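Local atomic coordinates of orotidine 5'-phosphate decarboxylase (Streptomyces avermitilis, PDB entry 3V75), a protein that probably catalyses the decarboxylation of orotidine 5'-phosphate to UMP, the last step of de novo UMP biosynthesis. Residues 116-121 with 144-149; 125-130 with 155-160; 133-138 with 162-167; 169-174 with 215-220. One frame throughout, in Å; residues are numbered along the deposited sequence.

Contact 1 (116-121 with 144-149); sequences MDAKRG and DALTVS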
loop_
_atom_site.group_PDB
_atom_site.type_symbol
_atom_site.label_atom_id
_atom_site.label_comp_id
_atom_site.label_asym_id
_atom_site.label_seq_id
_atom_site.Cartn_x
_atom_site.Cartn_y
_atom_site.Cartn_z
HETATM N N MSE A 116 -10.139 -3.605 -6.621
HETATM C CA MSE A 116 -9.293 -2.439 -6.432
HETATM C C MSE A 116 -7.852 -2.919 -6.236
HETATM O O MSE A 116 -7.523 -3.550 -5.205
HETATM C CB MSE A 116 -9.761 -1.636 -5.231
HETATM C CG MSE A 116 -8.797 -0.516 -4.873
HETATM SE SE MSE A 116 -8.763 0.921 -6.214
HETATM C CE MSE A 116 -10.596 1.473 -6.034
ATOM N N ASP A 117 -6.962 -2.640 -7.191
ATOM C CA ASP A 117 -5.572 -3.041 -7.008
ATOM C C ASP A 117 -4.796 -1.897 -6.371
ATOM O O ASP A 117 -4.291 -0.970 -7.040
ATOM C CB ASP A 117 -4.937 -3.498 -8.332
ATOM C CG ASP A 117 -3.686 -4.268 -8.126
ATOM O OD1 ASP A 117 -3.129 -4.261 -6.984
ATOM O OD2 ASP A 117 -3.199 -4.925 -9.084
ATOM N N ALA A 118 -4.746 -1.956 -5.041
ATOM C CA ALA A 118 -4.122 -0.907 -4.234
ATOM C C ALA A 118 -3.020 -1.473 -3.319
ATOM O O ALA A 118 -2.251 -0.709 -2.698
ATOM C CB ALA A 118 -5.190 -0.198 -3.416
ATOM N N LYS A 119 -2.932 -2.803 -3.244
ATOM C CA LYS A 119 -1.860 -3.483 -2.479
ATOM C C LYS A 119 -1.615 -2.828 -1.120
ATOM O O LYS A 119 -0.490 -2.443 -0.781
ATOM C CB LYS A 119 -0.570 -3.607 -3.300
ATOM C CG LYS A 119 -0.761 -4.498 -4.549
ATOM C CD LYS A 119 0.583 -4.704 -5.241
ATOM C CE LYS A 119 0.437 -5.546 -6.549
ATOM N NZ LYS A 119 -0.359 -4.798 -7.596
ATOM N N ARG A 120 -2.695 -2.704 -0.347
ATOM C CA ARG A 120 -2.576 -2.069 0.983
ATOM C C ARG A 120 -2.175 -3.099 2.017
ATOM O O ARG A 120 -2.500 -4.287 1.914
ATOM C CB ARG A 120 -3.912 -1.433 1.399
ATOM C CG ARG A 120 -4.438 -0.392 0.392
ATOM C CD ARG A 120 -3.419 0.730 0.151
ATOM N NE ARG A 120 -4.057 1.952 -0.393
ATOM C CZ ARG A 120 -3.725 2.599 -1.522
ATOM N NH1 ARG A 120 -2.751 2.129 -2.319
ATOM N NH2 ARG A 120 -4.380 3.717 -1.828
ATOM N N GLY A 121 -1.521 -2.636 3.070
ATOM C CA GLY A 121 -1.177 -3.546 4.152
ATOM C C GLY A 121 -0.687 -2.752 5.347
ATOM O O GLY A 121 0.343 -2.071 5.257
ATOM N N ASP A 144 -15.539 -4.510 -5.031
ATOM C CA ASP A 144 -15.925 -5.880 -4.716
ATOM C C ASP A 144 -14.789 -6.677 -4.096
ATOM O O ASP A 144 -15.022 -7.659 -3.392
ATOM C CB ASP A 144 -16.416 -6.552 -5.993
ATOM C CG ASP A 144 -17.640 -5.876 -6.502
ATOM O OD1 ASP A 144 -18.703 -6.035 -5.845
ATOM O OD2 ASP A 144 -17.562 -5.112 -7.508
ATOM N N ALA A 145 -13.553 -6.267 -4.351
ATOM C CA ALA A 145 -12.408 -6.859 -3.663
ATOM C C ALA A 145 -11.250 -5.889 -3.624
ATOM O O ALA A 145 -11.242 -4.895 -4.360
ATOM C CB ALA A 145 -11.981 -8.193 -4.330
ATOM N N LEU A 146 -10.256 -6.189 -2.783
ATOM C CA LEU A 146 -9.102 -5.320 -2.610
ATOM C C LEU A 146 -7.866 -6.180 -2.624
ATOM O O LEU A 146 -7.835 -7.224 -1.957
ATOM C CB LEU A 146 -9.209 -4.617 -1.244
ATOM C CG LEU A 146 -8.032 -3.742 -0.832
ATOM C CD1 LEU A 146 -7.813 -2.516 -1.754
ATOM C CD2 LEU A 146 -8.200 -3.326 0.685
ATOM N N THR A 147 -6.825 -5.762 -3.342
ATOM C CA THR A 147 -5.541 -6.452 -3.221
ATOM C C THR A 147 -4.825 -5.930 -1.965
ATOM O O THR A 147 -4.797 -4.706 -1.687
ATOM C CB THR A 147 -4.615 -6.276 -4.470
ATOM O OG1 THR A 147 -4.329 -4.885 -4.644
ATOM C CG2 THR A 147 -5.299 -6.839 -5.756
ATOM N N VAL A 148 -4.213 -6.867 -1.236
ATOM C CA VAL A 148 -3.500 -6.549 0.017
ATOM C C VAL A 148 -2.174 -7.260 0.077
ATOM O O VAL A 148 -1.999 -8.358 -0.485
ATOM C CB VAL A 148 -4.340 -6.898 1.287
ATOM C CG1 VAL A 148 -5.611 -6.041 1.329
ATOM C CG2 VAL A 148 -4.722 -8.396 1.313
ATOM N N SER A 149 -1.225 -6.635 0.757
ATOM C CA SER A 149 0.128 -7.172 0.858
ATOM C C SER A 149 0.250 -7.742 2.292
ATOM O O SER A 149 -0.240 -7.125 3.255
ATOM C CB SER A 149 1.091 -6.012 0.563
ATOM O OG SER A 149 2.468 -6.382 0.505
#
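The carboxylate of Asp117 is approached on both faces at OD1: Thr147 OG1 comes from one side, 2.7 Å away and 41° out of the plane, and Lys119 NZ from the other, on the syn side at 2.9 Å. The second flat group, the guanidinium of Arg120, carries Ala118 CB over one face near the rim, and its NH1 donates to Ala118 O, in the carbonyl plane but 28° out of the guanidinium plane. These residues belong to neighbouring parallel strands of a TIM barrel, 116-120 and 145-148, the two strands of a beta-alpha-beta unit. Regular pairing gives Thr147 N to Met116 O and, farther on, Ser149 N to Arg120 O. Between the Met116–Leu146 and Arg120–Val148 pairs the register slips by two, a beta bulge. Threonine suits the place facing the bulge because its hydroxyl can give one hydrogen bond while it accepts others. Thr147 OG1 donates to Asp117 and receives a weak bond from Ala118 N. Lys119 N lies 2.9 Å from Thr147 OG1 and donates to it more squarely.

Lys119 is the predicted proton donor. Its ammonium group also meets Asp122 of the second subunit, and Asp117 OD2 pairs with Lys83, an alternation of charges drawn from both subunits, consistent with the Lys-Asp array of this family's active site. Near Met116 and Leu146 the contact is apolar. In selenomethionine Met116, CG is anti to the backbone N (chi1 172°) and rests 3.8 Å from Leu146 CD1, which also touches Ala118 CB at 3.9 Å.

Contact 2 (125-130 with 155-160); sequences STMAAY and GSLRPA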
loop_
_atom_site.group_PDB
_atom_site.type_symbol
_atom_site.label_atom_id
_atom_site.label_comp_id
_atom_site.label_asym_id
_atom_site.label_seq_id
_atom_site.Cartn_x
_atom_site.Cartn_y
_atom_site.Cartn_z
ATOM N N SER A 125 -6.189 -0.672 13.676
ATOM C CA SER A 125 -7.187 0.283 13.197
ATOM C C SER A 125 -6.746 0.936 11.906
ATOM O O SER A 125 -7.570 1.540 11.211
ATOM C CB SER A 125 -7.547 1.320 14.257
ATOM O OG SER A 125 -6.416 2.109 14.571
ATOM N N THR A 126 -5.453 0.859 11.579
ATOM C CA THR A 126 -5.018 1.414 10.296
ATOM C C THR A 126 -5.453 0.501 9.150
ATOM O O THR A 126 -5.949 0.961 8.132
ATOM C CB THR A 126 -3.483 1.599 10.246
ATOM O OG1 THR A 126 -3.071 2.383 11.368
ATOM C CG2 THR A 126 -3.102 2.328 8.954
HETATM N N MSE A 127 -5.313 -0.802 9.371
HETATM C CA MSE A 127 -5.834 -1.799 8.450
HETATM C C MSE A 127 -7.348 -1.657 8.336
HETATM O O MSE A 127 -7.903 -1.745 7.241
HETATM C CB MSE A 127 -5.470 -3.209 8.921
HETATM C CG MSE A 127 -5.823 -4.305 7.929
HETATM SE SE MSE A 127 -4.674 -4.293 6.354
HETATM C CE MSE A 127 -5.794 -3.220 5.171
ATOM N N ALA A 128 -8.017 -1.431 9.466
ATOM C CA ALA A 128 -9.460 -1.221 9.448
ATOM C C ALA A 128 -9.836 -0.006 8.611
ATOM O O ALA A 128 -10.855 -0.004 7.919
ATOM C CB ALA A 128 -9.979 -1.066 10.879
ATOM N N ALA A 129 -9.040 1.059 8.701
ATOM C CA ALA A 129 -9.315 2.260 7.939
ATOM C C ALA A 129 -9.158 2.025 6.424
ATOM O O ALA A 129 -9.959 2.522 5.642
ATOM C CB ALA A 129 -8.409 3.419 8.424
ATOM N N TYR A 130 -8.150 1.256 5.999
ATOM C CA TYR A 130 -8.099 0.874 4.588
ATOM C C TYR A 130 -9.321 0.054 4.179
ATOM O O TYR A 130 -9.881 0.224 3.077
ATOM C CB TYR A 130 -6.865 0.030 4.324
ATOM C CG TYR A 130 -5.578 0.808 4.132
ATOM C CD1 TYR A 130 -5.528 1.899 3.248
ATOM C CD2 TYR A 130 -4.394 0.399 4.767
ATOM C CE1 TYR A 130 -4.330 2.585 3.011
ATOM C CE2 TYR A 130 -3.186 1.071 4.551
ATOM C CZ TYR A 130 -3.167 2.165 3.667
ATOM O OH TYR A 130 -1.974 2.837 3.434
ATOM N N GLY A 155 -2.264 -12.565 9.815
ATOM C CA GLY A 155 -3.187 -12.191 10.877
ATOM C C GLY A 155 -3.371 -10.704 10.925
ATOM O O GLY A 155 -4.406 -10.244 11.440
ATOM N N SER A 156 -2.418 -9.920 10.418
ATOM C CA SER A 156 -2.579 -8.464 10.433
ATOM C C SER A 156 -3.699 -8.015 9.485
ATOM O O SER A 156 -4.224 -6.886 9.602
ATOM C CB SER A 156 -1.283 -7.757 10.069
ATOM O OG SER A 156 -0.997 -7.932 8.678
ATOM N N LEU A 157 -4.101 -8.885 8.553
ATOM C CA LEU A 157 -5.174 -8.547 7.597
ATOM C C LEU A 157 -6.548 -8.715 8.189
ATOM O O LEU A 157 -7.545 -8.413 7.531
ATOM C CB LEU A 157 -5.105 -9.490 6.361
ATOM C CG LEU A 157 -3.758 -9.497 5.633
ATOM C CD1 LEU A 157 -3.775 -10.606 4.561
ATOM C CD2 LEU A 157 -3.416 -8.157 5.047
ATOM N N ARG A 158 -6.622 -9.236 9.415
ATOM C CA ARG A 158 -7.911 -9.616 9.990
ATOM C C ARG A 158 -9.021 -8.539 9.900
ATOM O O ARG A 158 -10.161 -8.861 9.559
ATOM C CB ARG A 158 -7.738 -10.090 11.435
ATOM C CG ARG A 158 -9.064 -10.627 12.016
ATOM C CD ARG A 158 -8.851 -11.240 13.418
ATOM N NE ARG A 158 -8.199 -10.276 14.292
ATOM C CZ ARG A 158 -8.358 -10.223 15.619
ATOM N NH1 ARG A 158 -9.188 -11.104 16.241
ATOM N NH2 ARG A 158 -7.723 -9.263 16.314
ATOM N N PRO A 159 -8.711 -7.263 10.200
ATOM C CA PRO A 159 -9.822 -6.287 10.086
ATOM C C PRO A 159 -10.403 -6.209 8.674
ATOM O O PRO A 159 -11.623 -5.978 8.518
ATOM C CB PRO A 159 -9.166 -4.940 10.482
ATOM C CG PRO A 159 -7.998 -5.358 11.385
ATOM C CD PRO A 159 -7.487 -6.653 10.758
ATOM N N ALA A 160 -9.564 -6.360 7.655
ATOM C CA ALA A 160 -10.046 -6.332 6.271
ATOM C C ALA A 160 -10.805 -7.616 5.923
ATOM O O ALA A 160 -11.828 -7.557 5.227
ATOM C CB ALA A 160 -8.873 -6.146 5.302
#
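Apolar packing carries almost all of this contact, in which selenomethionine Met127 of helix 124-134 leans across Pro159 at the start of helix 158-167. The two side chains cross at about a right angle: Met127 CG lies 4.0 Å from Pro159 CD, and Met127 CB is nearly as close to Pro159 CG. With CG anti to the backbone N (chi1 -173°) the Met127 chain sets out toward the partner segment, and its bends at chi2 and chi3 carry the end along it. Met127 SE thus comes within 4.3 Å of Leu157 CD2, and Met127 CE reaches Ala160 CB at 4.2 Å. A long flexible chain suits such an uneven surface. Beside it, small Ala128 lets the backbones approach, its CA 5.1 Å from Pro159 CA. Ala128 CB lies 4.0 Å from Pro159 CB.

Polar groups take part by proximity alone. Ser156 O is 3.5 Å from Met127 CG, and no hydrogen bond joins the two segments. The hydroxyl of Ser156 turns instead to Gly153 O. Proline is well placed early in a helix, where its lack of an N-H costs no helical bond and its ring offers a rigid apolar surface.

This is one place where adjacent outer helices of the TIM barrel meet, with Leu157 and Ala160 also resting on strand 170-176. Between 125-130 and 155-160 the grip comes from close apolar packing, so fit rather than bond direction sets how they sit here.

Contact 3 (133-138 with 162-167); sequences AFLRKD and ELARES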
loop_
_atom_site.group_PDB
_atom_site.type_symbol
_atom_site.label_atom_id
_atom_site.label_comp_id
_atom_site.label_asym_id
_atom_site.label_seq_id
_atom_site.Cartn_x
_atom_site.Cartn_y
_atom_site.Cartn_z
ATOM N N ALA A 133 -12.129 2.343 3.628
ATOM C CA ALA A 133 -12.023 3.062 2.351
ATOM C C ALA A 133 -12.548 2.216 1.178
ATOM O O ALA A 133 -13.191 2.749 0.267
ATOM C CB ALA A 133 -10.561 3.426 2.073
ATOM N N PHE A 134 -12.255 0.917 1.186
ATOM C CA PHE A 134 -12.474 0.109 -0.021
ATOM C C PHE A 134 -13.533 -0.994 0.101
ATOM O O PHE A 134 -13.940 -1.551 -0.933
ATOM C CB PHE A 134 -11.158 -0.544 -0.450
ATOM C CG PHE A 134 -10.091 0.442 -0.824
ATOM C CD1 PHE A 134 -10.243 1.235 -1.943
ATOM C CD2 PHE A 134 -8.953 0.605 -0.042
ATOM C CE1 PHE A 134 -9.255 2.178 -2.297
ATOM C CE2 PHE A 134 -7.979 1.522 -0.372
ATOM C CZ PHE A 134 -8.116 2.328 -1.516
ATOM N N LEU A 135 -13.940 -1.375 1.314
ATOM C CA LEU A 135 -14.701 -2.626 1.497
ATOM C C LEU A 135 -16.004 -2.448 2.215
ATOM O O LEU A 135 -16.661 -3.431 2.541
ATOM C CB LEU A 135 -13.853 -3.680 2.226
ATOM C CG LEU A 135 -12.586 -4.094 1.458
ATOM C CD1 LEU A 135 -11.617 -4.844 2.366
ATOM C CD2 LEU A 135 -12.899 -4.880 0.161
ATOM N N ARG A 136 -16.402 -1.220 2.486
ATOM C CA ARG A 136 -17.696 -1.020 3.105
ATOM C C ARG A 136 -18.605 -0.270 2.145
ATOM O O ARG A 136 -18.138 0.659 1.488
ATOM C CB ARG A 136 -17.515 -0.233 4.390
ATOM C CG ARG A 136 -18.761 -0.327 5.203
ATOM C CD ARG A 136 -18.449 -0.034 6.634
ATOM N NE ARG A 136 -18.226 1.385 6.832
ATOM C CZ ARG A 136 -17.891 1.863 8.023
ATOM N NH1 ARG A 136 -17.770 0.985 9.035
ATOM N NH2 ARG A 136 -17.709 3.172 8.210
ATOM N N LYS A 137 -19.902 -0.583 2.090
ATOM C CA LYS A 137 -20.703 0.014 0.992
ATOM C C LYS A 137 -20.909 1.503 0.945
ATOM O O LYS A 137 -21.255 2.062 -0.104
ATOM C CB LYS A 137 -22.057 -0.631 0.880
ATOM C CG LYS A 137 -22.895 -0.438 2.129
ATOM C CD LYS A 137 -24.296 -0.784 1.704
ATOM C CE LYS A 137 -25.321 -0.430 2.772
ATOM N NZ LYS A 137 -26.627 -0.814 2.151
ATOM N N ASP A 138 -20.740 2.170 2.082
ATOM C CA ASP A 138 -20.908 3.618 2.125
ATOM C C ASP A 138 -19.675 4.363 1.623
ATOM O O ASP A 138 -19.680 5.600 1.525
ATOM C CB ASP A 138 -21.134 4.066 3.602
ATOM C CG ASP A 138 -19.866 3.864 4.492
ATOM O OD1 ASP A 138 -19.146 2.821 4.381
ATOM O OD2 ASP A 138 -19.558 4.743 5.335
ATOM N N GLU A 162 -12.562 -9.466 8.027
ATOM C CA GLU A 162 -13.861 -9.430 8.693
ATOM C C GLU A 162 -14.817 -8.473 7.994
ATOM O O GLU A 162 -16.002 -8.764 7.813
ATOM C CB GLU A 162 -13.705 -9.016 10.164
ATOM C CG GLU A 162 -12.999 -10.052 11.021
ATOM C CD GLU A 162 -12.646 -9.484 12.436
ATOM O OE1 GLU A 162 -12.772 -8.240 12.671
ATOM O OE2 GLU A 162 -12.195 -10.275 13.314
ATOM N N LEU A 163 -14.320 -7.296 7.627
ATOM C CA LEU A 163 -15.215 -6.322 6.993
ATOM C C LEU A 163 -15.619 -6.788 5.602
ATOM O O LEU A 163 -16.780 -6.619 5.202
ATOM C CB LEU A 163 -14.556 -4.943 6.936
ATOM C CG LEU A 163 -15.480 -3.870 6.370
ATOM C CD1 LEU A 163 -16.902 -3.881 7.040
ATOM C CD2 LEU A 163 -14.825 -2.462 6.453
ATOM N N ALA A 164 -14.678 -7.387 4.877
ATOM C CA ALA A 164 -15.013 -7.962 3.573
ATOM C C ALA A 164 -16.132 -9.001 3.713
ATOM O O ALA A 164 -17.114 -8.974 2.937
ATOM C CB ALA A 164 -13.801 -8.575 2.940
ATOM N N ARG A 165 -16.028 -9.921 4.683
ATOM C CA ARG A 165 -17.100 -10.919 4.836
ATOM C C ARG A 165 -18.446 -10.231 5.074
ATOM O O ARG A 165 -19.474 -10.660 4.568
ATOM C CB ARG A 165 -16.873 -11.833 6.036
ATOM C CG ARG A 165 -15.754 -12.787 5.943
ATOM C CD ARG A 165 -15.863 -13.802 7.144
ATOM N NE ARG A 165 -14.697 -14.687 7.120
ATOM C CZ ARG A 165 -14.651 -15.729 6.297
ATOM N NH1 ARG A 165 -15.719 -16.001 5.528
ATOM N NH2 ARG A 165 -13.584 -16.510 6.251
ATOM N N GLU A 166 -18.446 -9.198 5.918
ATOM C CA GLU A 166 -19.682 -8.499 6.250
ATOM C C GLU A 166 -20.334 -7.799 5.051
ATOM O O GLU A 166 -21.553 -7.744 4.963
ATOM C CB GLU A 166 -19.442 -7.477 7.369
ATOM C CG GLU A 166 -19.131 -8.131 8.699
ATOM C CD GLU A 166 -18.843 -7.134 9.792
ATOM O OE1 GLU A 166 -18.845 -5.906 9.536
ATOM O OE2 GLU A 166 -18.678 -7.592 10.959
ATOM N N SER A 167 -19.525 -7.276 4.133
ATOM C CA SER A 167 -20.018 -6.522 2.963
ATOM C C SER A 167 -20.272 -7.392 1.741
ATOM O O SER A 167 -20.800 -6.907 0.751
ATOM C CB SER A 167 -18.992 -5.478 2.544
ATOM O OG SER A 167 -18.799 -4.523 3.564
#
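Leu135 is the first residue to leave helical backbone angles at the end of helix 124-134, and there the chain turns into a loop that runs past the C-terminal part of helix 158-167. The CA atoms come closest at Leu135 and Ala164, 5.7 Å apart, and at Arg136 and Ser167, 6.0 Å. Across this gap, in one of its two conformers, Ser167 OG donates to Leu135 O at 2.6 Å, lying in the carbonyl plane with a C=O...O angle of 151°. In that conformer OG stands beside its own backbone N (chi1 -63°), turned to the loop, and the short polar serine can supply a donor to a carbonyl just past the helix end.

Around this bond the packing is apolar. Leu163 spreads its branches over the loop, CD2 at 4.1 Å from Arg136 CB and CD1 near the CD of the same arginine, whose aliphatic part tolerates such company. The guanidinium of Arg136 lies farther out, its NE pointing in plane to Asp138 OD1 at 3.0 Å in a salt bridge, though it meets that oxygen from above the carboxylate plane. On the inner side Leu135 CD1 rests 4.4 Å from Ala164 CB, and Leu135 also packs on Leu146 of the barrel wall. Such a layer, with helix ends and loops packed outside parallel strands, is characteristic of a TIM barrel.

Contact 4 (169-174 with 215-220); sequences AGLFVL and GSFGAV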
loop_
_atom_site.group_PDB
_atom_site.type_symbol
_atom_site.label_atom_id
_atom_site.label_comp_id
_atom_site.label_asym_id
_atom_site.label_seq_id
_atom_site.Cartn_x
_atom_site.Cartn_y
_atom_site.Cartn_z
ATOM N N ALA A 169 -17.719 -8.597 0.118
ATOM C CA ALA A 169 -16.520 -8.294 -0.669
ATOM C C ALA A 169 -15.466 -9.365 -0.448
ATOM O O ALA A 169 -15.642 -10.285 0.374
ATOM C CB ALA A 169 -15.964 -6.921 -0.296
ATOM N N GLY A 170 -14.366 -9.274 -1.191
ATOM C CA GLY A 170 -13.277 -10.235 -1.059
ATOM C C GLY A 170 -11.925 -9.540 -0.960
ATOM O O GLY A 170 -11.820 -8.302 -1.012
ATOM N N LEU A 171 -10.885 -10.350 -0.810
ATOM C CA LEU A 171 -9.510 -9.857 -0.835
ATOM C C LEU A 171 -8.711 -10.704 -1.819
ATOM O O LEU A 171 -9.057 -11.872 -2.051
ATOM C CB LEU A 171 -8.820 -9.984 0.535
ATOM C CG LEU A 171 -9.484 -9.233 1.706
ATOM C CD1 LEU A 171 -8.706 -9.557 3.022
ATOM C CD2 LEU A 171 -9.549 -7.737 1.490
ATOM N N PHE A 172 -7.643 -10.112 -2.370
ATOM C CA PHE A 172 -6.593 -10.888 -3.041
ATOM C C PHE A 172 -5.297 -10.584 -2.341
ATOM O O PHE A 172 -4.798 -9.446 -2.368
ATOM C CB PHE A 172 -6.497 -10.515 -4.514
ATOM C CG PHE A 172 -7.664 -11.046 -5.344
ATOM C CD1 PHE A 172 -8.799 -10.259 -5.562
ATOM C CD2 PHE A 172 -7.635 -12.350 -5.876
ATOM C CE1 PHE A 172 -9.864 -10.753 -6.312
ATOM C CE2 PHE A 172 -8.692 -12.830 -6.615
ATOM C CZ PHE A 172 -9.803 -12.038 -6.838
ATOM N N VAL A 173 -4.754 -11.603 -1.686
ATOM C CA VAL A 173 -3.509 -11.465 -0.940
ATOM C C VAL A 173 -2.347 -11.761 -1.855
ATOM O O VAL A 173 -2.351 -12.794 -2.517
ATOM C CB VAL A 173 -3.498 -12.448 0.278
ATOM C CG1 VAL A 173 -2.181 -12.317 1.059
ATOM C CG2 VAL A 173 -4.725 -12.151 1.188
ATOM N N LEU A 174 -1.340 -10.887 -1.890
ATOM C CA LEU A 174 -0.160 -11.180 -2.708
ATOM C C LEU A 174 0.460 -12.492 -2.259
ATOM O O LEU A 174 0.730 -12.677 -1.064
ATOM C CB LEU A 174 0.890 -10.091 -2.557
ATOM C CG LEU A 174 0.463 -8.664 -2.881
ATOM C CD1 LEU A 174 1.597 -7.687 -2.679
ATOM C CD2 LEU A 174 -0.082 -8.569 -4.337
ATOM N N GLY A 215 -14.768 -19.597 -2.367
ATOM C CA GLY A 215 -14.596 -18.663 -1.268
ATOM C C GLY A 215 -14.273 -17.253 -1.745
ATOM O O GLY A 215 -13.968 -17.028 -2.926
ATOM N N SER A 216 -14.274 -16.294 -0.819
ATOM C CA SER A 216 -14.060 -14.885 -1.156
ATOM C C SER A 216 -12.638 -14.385 -1.012
ATOM O O SER A 216 -12.366 -13.232 -1.345
ATOM C CB SER A 216 -14.972 -13.983 -0.305
ATOM O OG SER A 216 -16.335 -14.242 -0.555
ATOM N N PHE A 217 -11.739 -15.249 -0.517
ATOM C CA PHE A 217 -10.388 -14.817 -0.166
ATOM C C PHE A 217 -9.383 -15.467 -1.094
ATOM O O PHE A 217 -9.142 -16.667 -1.038
ATOM C CB PHE A 217 -10.157 -15.026 1.350
ATOM C CG PHE A 217 -11.171 -14.257 2.154
ATOM C CD1 PHE A 217 -11.047 -12.880 2.287
ATOM C CD2 PHE A 217 -12.325 -14.864 2.614
ATOM C CE1 PHE A 217 -12.048 -12.118 2.942
ATOM C CE2 PHE A 217 -13.317 -14.110 3.281
ATOM C CZ PHE A 217 -13.166 -12.743 3.430
ATOM N N GLY A 218 -8.851 -14.642 -1.989
ATOM C CA GLY A 218 -8.020 -15.158 -3.078
ATOM C C GLY A 218 -6.581 -14.745 -2.929
ATOM O O GLY A 218 -6.197 -14.058 -1.966
ATOM N N ALA A 219 -5.765 -15.194 -3.889
ATOM C CA ALA A 219 -4.334 -14.893 -3.927
ATOM C C ALA A 219 -3.983 -14.247 -5.269
ATOM O O ALA A 219 -4.612 -14.560 -6.287
ATOM C CB ALA A 219 -3.511 -16.188 -3.786
ATOM N N VAL A 220 -2.954 -13.404 -5.271
ATOM C CA VAL A 220 -2.346 -12.951 -6.517
ATOM C C VAL A 220 -1.228 -13.954 -6.861
ATOM O O VAL A 220 -0.321 -14.190 -6.048
ATOM C CB VAL A 220 -1.776 -11.524 -6.395
ATOM C CG1 VAL A 220 -1.157 -11.111 -7.753
ATOM C CG2 VAL A 220 -2.911 -10.557 -5.958
HETATM O O HOH W 1 -17.644 -12.076 0.585
#
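Leu171 O accepts the hydrogen bond of Gly218 N at 2.8 Å, the shortest of four backbone bonds between residues 169-174 and 215-220, on neighbouring strands in the parallel sheet of the TIM barrel. Before it Leu171 N reaches Ser216 O over a longer 3.3 Å; after it come Val173 N to Gly218 O and Val220 N to Val173 O, both 2.9 Å. The strands cross at -32°, the twist expected of a closed barrel.

Gly218 suits its place because the ring of Phe172 lies where a side chain on that face would go. The ring sets its edge near Ala219 O, and Phe172 CB lies 3.9 Å from Val220 CG2. On the same barrel-interior face Leu174 and Val220 lie side by side. With chi1 at -57° Leu174 CG stands beside the backbone N, and Leu174 CD2 meets Val220 CG2 at 3.8 Å. Leu174 also packs against Lys119, the predicted proton donor.

The opposite face is turned to the helices. There the Leu171 and Phe217 side chains cross obliquely, with Leu171 CG 4.0 Å from Phe217 CD1. The Phe217 ring reaches Ala164 of helix 158-167, while Ala219 packs on helix 196-207. Near the start of the pair a water donates to Ala169 O at 2.7 Å and also hydrogen-bonds Ser216 OG, a hydroxyl that meets Gly28 N as well.

Overall arrangement
After two earlier barrel strands the chain runs through strand 113-120, then helix 124-134, strand 145-148, helix 158-167 and strand 170-176. Contact 1 closes the loop from the third to the fourth strand of the barrel. Contacts 2 and 3 open within that loop and close beyond it, so both cross contact 1 and each other, binding the same two helices at separate levels. Contact 4 follows in series, closing a longer loop to strand 217-221. Strands 145-148 and 170-176 are neighbours in the sheet, with probable bonds Asp144 O to Gly170 N and Val148 N to Phe172 O, while Leu135, Leu157 and Ala160 bring the helix layer down upon it.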